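Local atomic coordinates of putative ABC transporter, periplasmic binding protein, amino acid (Neisseria gonorrhoeae, PDB entry 2YJP), a protein that binds L-cysteine in the periplasm as the solute receptor of an amino acid ABC transporter, to which it probably delivers its ligand. Residues A[142-147]-A[210-215]; A[146-151]-A[231-236]; A[216-221]-A[276-281]. The protein carries 1 engineered substitution. All blocks are in the same frame, centred on the assembly; numbering follows the deposited sequence.

Contact 1. Residues A[142-147]-A[210-215]; sequences MKVALG and AHDNAL. With CYS (cysteine), chain D.
Gly147 and His211 form an antiparallel hydrogen-bonded pair and Leu146 and Asp212 the non-hydrogen-bonded pair next to it, after which the second chain turns into the helix that begins at Asn213. Gly147 N reaches His211 O at 2.9 Å almost in line with the carbonyl, whereas the return bond from His211 N to Gly147 O is longer, 3.3 Å. Asn213 N gives a nearly straight bond of 2.8 Å to Ala145 O, so the antiparallel pairing passes directly into the first residue of the helix. Gly147 suits its place because a beta carbon there would press against Asn213 CB.

Asp212 holds the ligand's amino group. Its CG stands beside the backbone N, anti to the carbonyl carbon (chi1 -75°); OD2 accepts from the cysteine amino N at 2.7 Å and also pairs with Lys65. The branched Val144 crosses this side chain at about a right angle, its CG1 3.6 Å from Asp212 CG, while its CG2 packs on Ala214 CB. Two residues further along, Leu146 brings CD2 to 3.5 Å from Asp212 OD1, so two apolar groups border the acid. Asn213 OD1 accepts from a water at 2.6 Å that itself accepts weakly from Ala145 N, and Asn213 ND2 is bonded to Gly231 O. The His211 ring has Leu215 CD2 over the centre of one face and the ligand's SG at its edge, in plane. Its ND1 accepts from Asp212 N, also close to the ring plane, and its NE2 is bonded to Asn194; both ring nitrogens are engaged, fixing its rotation.

An inner strand of the sheet running straight into a helix beside the ligand, with an acid taking the amino group, is characteristic of the amino acid pocket of family 3 solute-binding proteins.

Contact 2. Residues A[146-151]-A[231-236]; sequences LGVVSP and GNLGPA
Gly231 opens the loop just after strand 226-230, its carbonyl beside the backbone of Gly147 and turned to Asn213, and it accepts a hydrogen bond from Asn213 ND2. A beta carbon on Gly147 would come tightly against Gly231 O, which explains the bare backbone where loop and strand pass closely. Asn232 follows with its CA 3.2 Å from Leu146 O, a CA-H...O contact, while its side chain leaves the strand and serves the loop itself: OD1 accepts from Gly234 N at 2.7 Å, the donor lying above the amide plane. This is an Asx turn, a task for which the short asparagine side chain is well suited.

Leu233 makes the main contact. Its N donates to Leu146 O at 2.9 Å, a bent bond of 136° at the hydrogen, so Leu146 O receives both this N-H and the CA-H of Asn232. With CG beside its own backbone N (chi1 -73°), the side chain carries CD1 to Leu146 CB, 3.6 Å away, and more loosely to Val148 CG2 at 4.1 Å. Phe178 and Phe179 of helix 174-182 also touch Leu233, so a branched aliphatic residue suits a place between strand and helix.

Gly234 adopts a positive phi of 141°, at which a beta carbon would be jammed against the preceding carbonyl and Pro235 CD. Its O accepts from a water at 3.2 Å, and the same water accepts from Leu146 N, bridging loop and strand.

Here an Asx turn lies in the connection between strands 226-230 and 237-244, both antiparallel neighbours of strand 142-151 in the mixed sheet of this solute-binding fold.

Contact 3. Residues A[216-221]-A[276-281]; sequences LWAWAK and LPVYGE
Trp217 CB lies at the edge of the Tyr279 ring, 3.9 Å from CE1 and near the ring plane, and the CG1 methyl of Val278 sits 3.8 Å above the centre of one face of that ring. CE1 in turn lies near the plane of the Trp217 indole, at its edge, so the two aromatic residues meet without stacking. This is a helix-to-helix contact at the surface, between helix 213-222 and the short helix 276-279 near the C-terminus of the solute-binding fold.

The methyl of Ala218 meets both Val278 and Tyr279: its CB lies 3.8 Å from Val278 CG1 and equally far from Tyr279 OH. A single methyl suits a helix position met by both a branched aliphatic group and a phenol. The phenol's polar end is bonded to Ala214 O, one turn before Ala218 in helix 213-222, while Pro67 also touches both Ala218 and Tyr279.

The polar link comes from Lys221. Its CG is anti to the backbone N (chi1 -169°) and the remaining chain is fully extended, which gives it the length to reach the other helix. Its ammonium nitrogen NZ donates to Val278 O at 2.9 Å, tilted 19° from the carbonyl plane.

How the contacts relate
Contacts 1 and 2 start from the same strand, 142-151, and share Leu146 and Gly147; their centres lie 7 Å apart. The bond from Asn213 ND2 to Gly231 O (2.8 Å) joins the helix start of contact 1 to the loop of contact 2. Contact 3 continues along helix 213-222, its centre 12 Å from that of contact 1, and the bond between Tyr279 OH and Ala214 O (2.6 Å) ties helix 276-279 to the first turn of helix 213-222. Leu216 CD1 packs on Gly147 O. The ligand is met directly in contact 1; the side chains of Leu146 and Tyr279 lie about 6 Å and 11 Å from it.

Contact 1. Residues A[142-147]-A[210-215]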
loop_
_atom_site.group_PDB
_atom_site.type_symbol
_atom_site.label_atom_id
_atom_site.label_comp_id
_atom_site.label_asym_id
_atom_site.label_seq_id
_atom_site.Cartn_x
_atom_site.Cartn_y
_atom_site.Cartn_z
ATOM N N MET A 142 3.026 0.357 9.288
ATOM C CA MET A 142 3.972 1.296 8.674
ATOM C C MET A 142 3.408 2.709 8.498
ATOM O O MET A 142 2.228 2.950 8.765
ATOM C CB MET A 142 4.570 0.738 7.384
ATOM C CG MET A 142 3.797 0.961 6.124
ATOM S SD MET A 142 4.678 0.346 4.646
ATOM C CE MET A 142 5.224 1.880 3.919
ATOM N N LYS A 143 4.271 3.634 8.102
ATOM C CA LYS A 143 3.872 5.017 7.825
ATOM C C LYS A 143 4.418 5.437 6.468
ATOM O O LYS A 143 5.416 4.887 6.032
ATOM C CB LYS A 143 4.357 6.016 8.892
ATOM C CG LYS A 143 5.353 5.513 9.816
ATOM C CD LYS A 143 6.067 6.594 10.555
ATOM C CE LYS A 143 6.679 6.024 11.841
ATOM N NZ LYS A 143 8.020 6.504 12.068
ATOM N N VAL A 144 3.764 6.413 5.840
ATOM C CA VAL A 144 4.156 6.884 4.565
ATOM C C VAL A 144 3.563 8.280 4.279
ATOM O O VAL A 144 2.495 8.647 4.740
ATOM C CB VAL A 144 3.812 5.780 3.450
ATOM C CG1 VAL A 144 2.538 5.911 2.885
ATOM C CG2 VAL A 144 4.633 5.965 2.304
ATOM N N ALA A 145 4.301 9.060 3.512
ATOM C CA ALA A 145 3.878 10.365 3.048
ATOM C C ALA A 145 3.762 10.245 1.525
ATOM O O ALA A 145 4.326 9.309 0.938
ATOM C CB ALA A 145 4.927 11.406 3.422
ATOM N N LEU A 146 3.048 11.167 0.898
ATOM C CA LEU A 146 3.009 11.265 -0.531
ATOM C C LEU A 146 4.203 12.024 -1.097
ATOM O O LEU A 146 4.811 12.903 -0.445
ATOM C CB LEU A 146 1.695 11.925 -0.989
ATOM C CG LEU A 146 0.378 11.221 -0.526
ATOM C CD1 LEU A 146 -0.857 12.066 -0.874
ATOM C CD2 LEU A 146 0.341 9.764 -1.069
ATOM N N GLY A 147 4.523 11.716 -2.351
ATOM C CA GLY A 147 5.564 12.435 -3.072
ATOM C C GLY A 147 5.169 12.548 -4.516
ATOM O O GLY A 147 4.136 12.073 -4.920
ATOM N N ALA A 210 1.936 11.246 -8.934
ATOM C CA ALA A 210 1.926 11.332 -7.488
ATOM C C ALA A 210 1.473 10.009 -6.861
ATOM O O ALA A 210 0.553 9.359 -7.381
ATOM C CB ALA A 210 1.016 12.463 -7.055
ATOM N N HIS A 211 2.106 9.648 -5.746
ATOM C CA HIS A 211 1.847 8.364 -5.042
ATOM C C HIS A 211 2.589 8.373 -3.698
ATOM O O HIS A 211 3.258 9.366 -3.358
ATOM C CB HIS A 211 2.404 7.175 -5.882
ATOM C CG HIS A 211 1.543 5.951 -5.850
ATOM N ND1 HIS A 211 1.042 5.423 -4.678
ATOM C CD2 HIS A 211 1.103 5.145 -6.844
ATOM C CE1 HIS A 211 0.329 4.346 -4.951
ATOM N NE2 HIS A 211 0.353 4.154 -6.258
ATOM N N ASP A 212 2.509 7.252 -2.963
ATOM C CA ASP A 212 3.253 7.047 -1.724
ATOM C C ASP A 212 4.717 7.293 -2.056
ATOM O O ASP A 212 5.220 6.734 -3.023
ATOM C CB ASP A 212 3.063 5.577 -1.189
ATOM C CG ASP A 212 1.690 5.343 -0.553
ATOM O OD1 ASP A 212 0.923 6.333 -0.434
ATOM O OD2 ASP A 212 1.349 4.148 -0.155
ATOM N N ASN A 213 5.436 8.071 -1.255
ATOM C CA ASN A 213 6.844 8.347 -1.627
ATOM C C ASN A 213 7.748 7.112 -1.636
ATOM O O ASN A 213 8.630 6.988 -2.513
ATOM C CB ASN A 213 7.487 9.515 -0.843
ATOM C CG ASN A 213 7.457 9.332 0.708
ATOM O OD1 ASN A 213 7.288 8.221 1.257
ATOM N ND2 ASN A 213 7.661 10.463 1.412
ATOM N N ALA A 214 7.520 6.211 -0.685
ATOM C CA ALA A 214 8.269 4.982 -0.620
ATOM C C ALA A 214 8.101 4.184 -1.917
ATOM O O ALA A 214 9.033 3.605 -2.404
ATOM C CB ALA A 214 7.785 4.127 0.616
ATOM N N LEU A 215 6.899 4.107 -2.455
ATOM C CA LEU A 215 6.752 3.477 -3.744
ATOM C C LEU A 215 7.613 4.227 -4.772
ATOM O O LEU A 215 8.347 3.616 -5.545
ATOM C CB LEU A 215 5.279 3.471 -4.202
ATOM C CG LEU A 215 5.055 2.910 -5.603
ATOM C CD1 LEU A 215 5.546 1.435 -5.692
ATOM C CD2 LEU A 215 3.590 3.016 -5.962
HETATM N N CYS D . -1.156 3.489 0.648
HETATM C CA CYS D . -1.878 4.377 -0.292
HETATM C C CYS D . -3.386 4.158 -0.158
HETATM O O CYS D . -3.820 3.351 0.720
HETATM C CB CYS D . -1.480 4.117 -1.738
HETATM S SG CYS D . -1.705 2.416 -2.287
HETATM O OXT CYS D . -4.143 4.789 -0.901
HETATM O O HOH W 1 7.460 7.970 3.861
#

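Contact 2. Residues A[146-151]-A[231-236]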
loop_
_atom_site.group_PDB
_atom_site.type_symbol
_atom_site.label_atom_id
_atom_site.label_comp_id
_atom_site.label_asym_id
_atom_site.label_seq_id
_atom_site.Cartn_x
_atom_site.Cartn_y
_atom_site.Cartn_z
ATOM N N LEU A 146 3.048 11.167 0.898
ATOM C CA LEU A 146 3.009 11.265 -0.531
ATOM C C LEU A 146 4.203 12.024 -1.097
ATOM O O LEU A 146 4.811 12.903 -0.445
ATOM C CB LEU A 146 1.695 11.925 -0.989
ATOM C CG LEU A 146 0.378 11.221 -0.526
ATOM C CD1 LEU A 146 -0.857 12.066 -0.874
ATOM C CD2 LEU A 146 0.341 9.764 -1.069
ATOM N N GLY A 147 4.523 11.716 -2.351
ATOM C CA GLY A 147 5.564 12.435 -3.072
ATOM C C GLY A 147 5.169 12.548 -4.516
ATOM O O GLY A 147 4.136 12.073 -4.920
ATOM N N VAL A 148 5.967 13.251 -5.299
ATOM C CA VAL A 148 5.676 13.369 -6.739
ATOM C C VAL A 148 6.914 13.025 -7.558
ATOM O O VAL A 148 7.997 13.551 -7.258
ATOM C CB VAL A 148 5.234 14.820 -7.083
ATOM C CG1 VAL A 148 4.955 14.933 -8.614
ATOM C CG2 VAL A 148 4.030 15.180 -6.245
ATOM N N VAL A 149 6.754 12.160 -8.585
ATOM C CA VAL A 149 7.893 11.795 -9.435
ATOM C C VAL A 149 7.711 12.383 -10.843
ATOM O O VAL A 149 6.552 12.472 -11.341
ATOM C CB VAL A 149 8.140 10.299 -9.488
ATOM C CG1 VAL A 149 6.986 9.493 -10.280
ATOM C CG2 VAL A 149 9.531 10.012 -10.067
ATOM N N SER A 150 8.850 12.805 -11.453
ATOM C CA SER A 150 8.841 13.444 -12.760
ATOM C C SER A 150 10.151 13.190 -13.497
ATOM O O SER A 150 11.179 12.864 -12.883
ATOM C CB SER A 150 8.623 14.967 -12.586
ATOM O OG SER A 150 9.628 15.539 -11.712
ATOM N N PRO A 151 10.153 13.366 -14.830
ATOM C CA PRO A 151 11.440 13.115 -15.509
ATOM C C PRO A 151 12.541 14.098 -15.052
ATOM O O PRO A 151 12.240 15.284 -14.826
ATOM C CB PRO A 151 11.103 13.309 -17.025
ATOM C CG PRO A 151 9.797 14.067 -17.067
ATOM C CD PRO A 151 9.070 13.698 -15.774
ATOM N N GLY A 231 9.701 15.088 -2.468
ATOM C CA GLY A 231 9.773 13.917 -1.603
ATOM C C GLY A 231 8.616 13.751 -0.654
ATOM O O GLY A 231 8.337 12.637 -0.190
ATOM N N ASN A 232 7.946 14.866 -0.344
ATOM C CA ASN A 232 7.019 14.894 0.784
ATOM C C ASN A 232 5.979 16.005 0.597
ATOM O O ASN A 232 6.314 17.173 0.445
ATOM C CB ASN A 232 7.826 15.073 2.096
ATOM C CG ASN A 232 6.945 15.129 3.324
ATOM O OD1 ASN A 232 6.190 16.089 3.503
ATOM N ND2 ASN A 232 7.053 14.116 4.197
ATOM N N LEU A 233 4.710 15.637 0.586
ATOM C CA LEU A 233 3.597 16.580 0.440
ATOM C C LEU A 233 2.896 16.796 1.781
ATOM O O LEU A 233 1.752 17.276 1.814
ATOM C CB LEU A 233 2.574 16.012 -0.550
ATOM C CG LEU A 233 2.848 15.973 -2.049
ATOM C CD1 LEU A 233 1.848 15.080 -2.784
ATOM C CD2 LEU A 233 2.762 17.412 -2.645
ATOM N N GLY A 234 3.558 16.470 2.896
ATOM C CA GLY A 234 2.950 16.642 4.210
ATOM C C GLY A 234 3.292 15.476 5.147
ATOM O O GLY A 234 3.930 14.494 4.715
ATOM N N PRO A 235 2.836 15.558 6.436
ATOM C CA PRO A 235 3.143 14.504 7.426
ATOM C C PRO A 235 2.729 13.129 6.992
ATOM O O PRO A 235 1.690 12.922 6.320
ATOM C CB PRO A 235 2.331 14.908 8.679
ATOM C CG PRO A 235 2.120 16.435 8.529
ATOM C CD PRO A 235 1.966 16.622 7.000
ATOM N N ALA A 236 3.556 12.183 7.405
ATOM C CA ALA A 236 3.285 10.751 7.221
ATOM C C ALA A 236 1.937 10.262 7.821
ATOM O O ALA A 236 1.500 10.742 8.833
ATOM C CB ALA A 236 4.444 9.978 7.751
HETATM O O HOH W 2 2.026 13.581 2.356
#

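Contact 3. Residues A[216-221]-A[276-281]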
loop_
_atom_site.group_PDB
_atom_site.type_symbol
_atom_site.label_atom_id
_atom_site.label_comp_id
_atom_site.label_asym_id
_atom_site.label_seq_id
_atom_site.Cartn_x
_atom_site.Cartn_y
_atom_site.Cartn_z
ATOM N N LEU A 216 7.504 5.556 -4.786
ATOM C CA LEU A 216 8.191 6.348 -5.832
ATOM C C LEU A 216 9.718 6.229 -5.745
ATOM O O LEU A 216 10.398 6.148 -6.769
ATOM C CB LEU A 216 7.789 7.817 -5.737
ATOM C CG LEU A 216 6.313 8.198 -5.931
ATOM C CD1 LEU A 216 6.209 9.751 -6.001
ATOM C CD2 LEU A 216 5.723 7.546 -7.176
ATOM N N TRP A 217 10.262 6.190 -4.517
ATOM C CA TRP A 217 11.686 5.940 -4.367
ATOM C C TRP A 217 12.067 4.554 -4.959
ATOM O O TRP A 217 13.107 4.429 -5.595
ATOM C CB TRP A 217 12.145 6.039 -2.912
ATOM C CG TRP A 217 11.917 7.437 -2.271
ATOM C CD1 TRP A 217 12.075 8.676 -2.872
ATOM C CD2 TRP A 217 11.584 7.711 -0.895
ATOM N NE1 TRP A 217 11.826 9.684 -1.966
ATOM C CE2 TRP A 217 11.501 9.133 -0.755
ATOM C CE3 TRP A 217 11.303 6.909 0.205
ATOM C CZ2 TRP A 217 11.170 9.767 0.480
ATOM C CZ3 TRP A 217 10.965 7.545 1.442
ATOM C CH2 TRP A 217 10.902 8.958 1.558
ATOM N N ALA A 218 11.214 3.557 -4.761
ATOM C CA ALA A 218 11.556 2.168 -5.170
ATOM C C ALA A 218 11.474 2.049 -6.687
ATOM O O ALA A 218 12.316 1.380 -7.338
ATOM C CB ALA A 218 10.607 1.153 -4.515
ATOM N N TRP A 219 10.459 2.714 -7.245
ATOM C CA TRP A 219 10.298 2.740 -8.674
ATOM C C TRP A 219 11.446 3.528 -9.362
ATOM O O TRP A 219 11.988 3.070 -10.356
ATOM C CB TRP A 219 8.928 3.298 -9.033
ATOM C CG TRP A 219 8.667 3.245 -10.502
ATOM C CD1 TRP A 219 8.245 2.169 -11.213
ATOM C CD2 TRP A 219 8.850 4.306 -11.441
ATOM N NE1 TRP A 219 8.108 2.506 -12.554
ATOM C CE2 TRP A 219 8.478 3.817 -12.714
ATOM C CE3 TRP A 219 9.232 5.648 -11.322
ATOM C CZ2 TRP A 219 8.539 4.616 -13.891
ATOM C CZ3 TRP A 219 9.232 6.459 -12.484
ATOM C CH2 TRP A 219 8.917 5.920 -13.749
ATOM N N ALA A 220 11.800 4.707 -8.852
ATOM C CA ALA A 220 12.806 5.579 -9.490
ATOM C C ALA A 220 14.201 4.949 -9.494
ATOM O O ALA A 220 15.027 5.167 -10.413
ATOM C CB ALA A 220 12.837 6.990 -8.767
ATOM N N LYS A 221 14.442 4.106 -8.489
ATOM C CA LYS A 221 15.655 3.331 -8.387
ATOM C C LYS A 221 15.875 2.471 -9.672
ATOM O O LYS A 221 17.019 2.305 -10.130
ATOM C CB LYS A 221 15.585 2.443 -7.114
ATOM C CG LYS A 221 16.956 1.781 -6.789
ATOM C CD LYS A 221 16.877 0.666 -5.757
ATOM C CE LYS A 221 18.261 0.121 -5.468
ATOM N NZ LYS A 221 18.283 -0.902 -4.342
ATOM N N LEU A 276 14.645 -3.345 3.107
ATOM C CA LEU A 276 16.027 -3.005 3.250
ATOM C C LEU A 276 16.838 -3.200 1.956
ATOM O O LEU A 276 17.706 -2.373 1.687
ATOM C CB LEU A 276 16.690 -3.765 4.445
ATOM C CG LEU A 276 18.202 -3.507 4.555
ATOM C CD1 LEU A 276 18.525 -2.264 5.298
ATOM C CD2 LEU A 276 18.999 -4.560 5.213
ATOM N N PRO A 277 16.585 -4.302 1.187
ATOM C CA PRO A 277 17.355 -4.444 -0.057
ATOM C C PRO A 277 17.047 -3.291 -1.030
ATOM O O PRO A 277 17.883 -2.913 -1.836
ATOM C CB PRO A 277 16.910 -5.821 -0.612
ATOM C CG PRO A 277 16.459 -6.582 0.604
ATOM C CD PRO A 277 15.768 -5.518 1.461
ATOM N N VAL A 278 15.873 -2.714 -0.924
ATOM C CA VAL A 278 15.489 -1.679 -1.851
ATOM C C VAL A 278 16.096 -0.331 -1.420
ATOM O O VAL A 278 16.836 0.308 -2.193
ATOM C CB VAL A 278 13.980 -1.592 -1.995
ATOM C CG1 VAL A 278 13.585 -0.331 -2.773
ATOM C CG2 VAL A 278 13.449 -2.866 -2.627
ATOM N N TYR A 279 15.803 0.084 -0.187
ATOM C CA TYR A 279 16.224 1.408 0.236
ATOM C C TYR A 279 17.655 1.477 0.797
ATOM O O TYR A 279 18.232 2.543 0.814
ATOM C CB TYR A 279 15.206 2.004 1.209
ATOM C CG TYR A 279 13.803 1.924 0.685
ATOM C CD1 TYR A 279 13.395 2.747 -0.386
ATOM C CD2 TYR A 279 12.875 1.030 1.238
ATOM C CE1 TYR A 279 12.140 2.695 -0.870
ATOM C CE2 TYR A 279 11.595 0.970 0.739
ATOM C CZ TYR A 279 11.233 1.797 -0.317
ATOM O OH TYR A 279 9.965 1.765 -0.851
ATOM N N GLY A 280 18.223 0.351 1.248
ATOM C CA GLY A 280 19.519 0.352 1.941
ATOM C C GLY A 280 19.513 1.238 3.178
ATOM O O GLY A 280 18.511 1.304 3.883
ATOM N N GLU A 281 20.613 1.968 3.389
ATOM C CA GLU A 281 20.736 2.920 4.491
ATOM C C GLU A 281 20.055 4.272 4.208
ATOM O O GLU A 281 19.981 5.121 5.104
ATOM C CB GLU A 281 22.207 3.130 4.899
ATOM C CG GLU A 281 22.935 1.821 5.346
ATOM C CD GLU A 281 24.105 2.047 6.330
ATOM O OE1 GLU A 281 25.081 2.770 5.988
ATOM O OE2 GLU A 281 24.040 1.491 7.464
#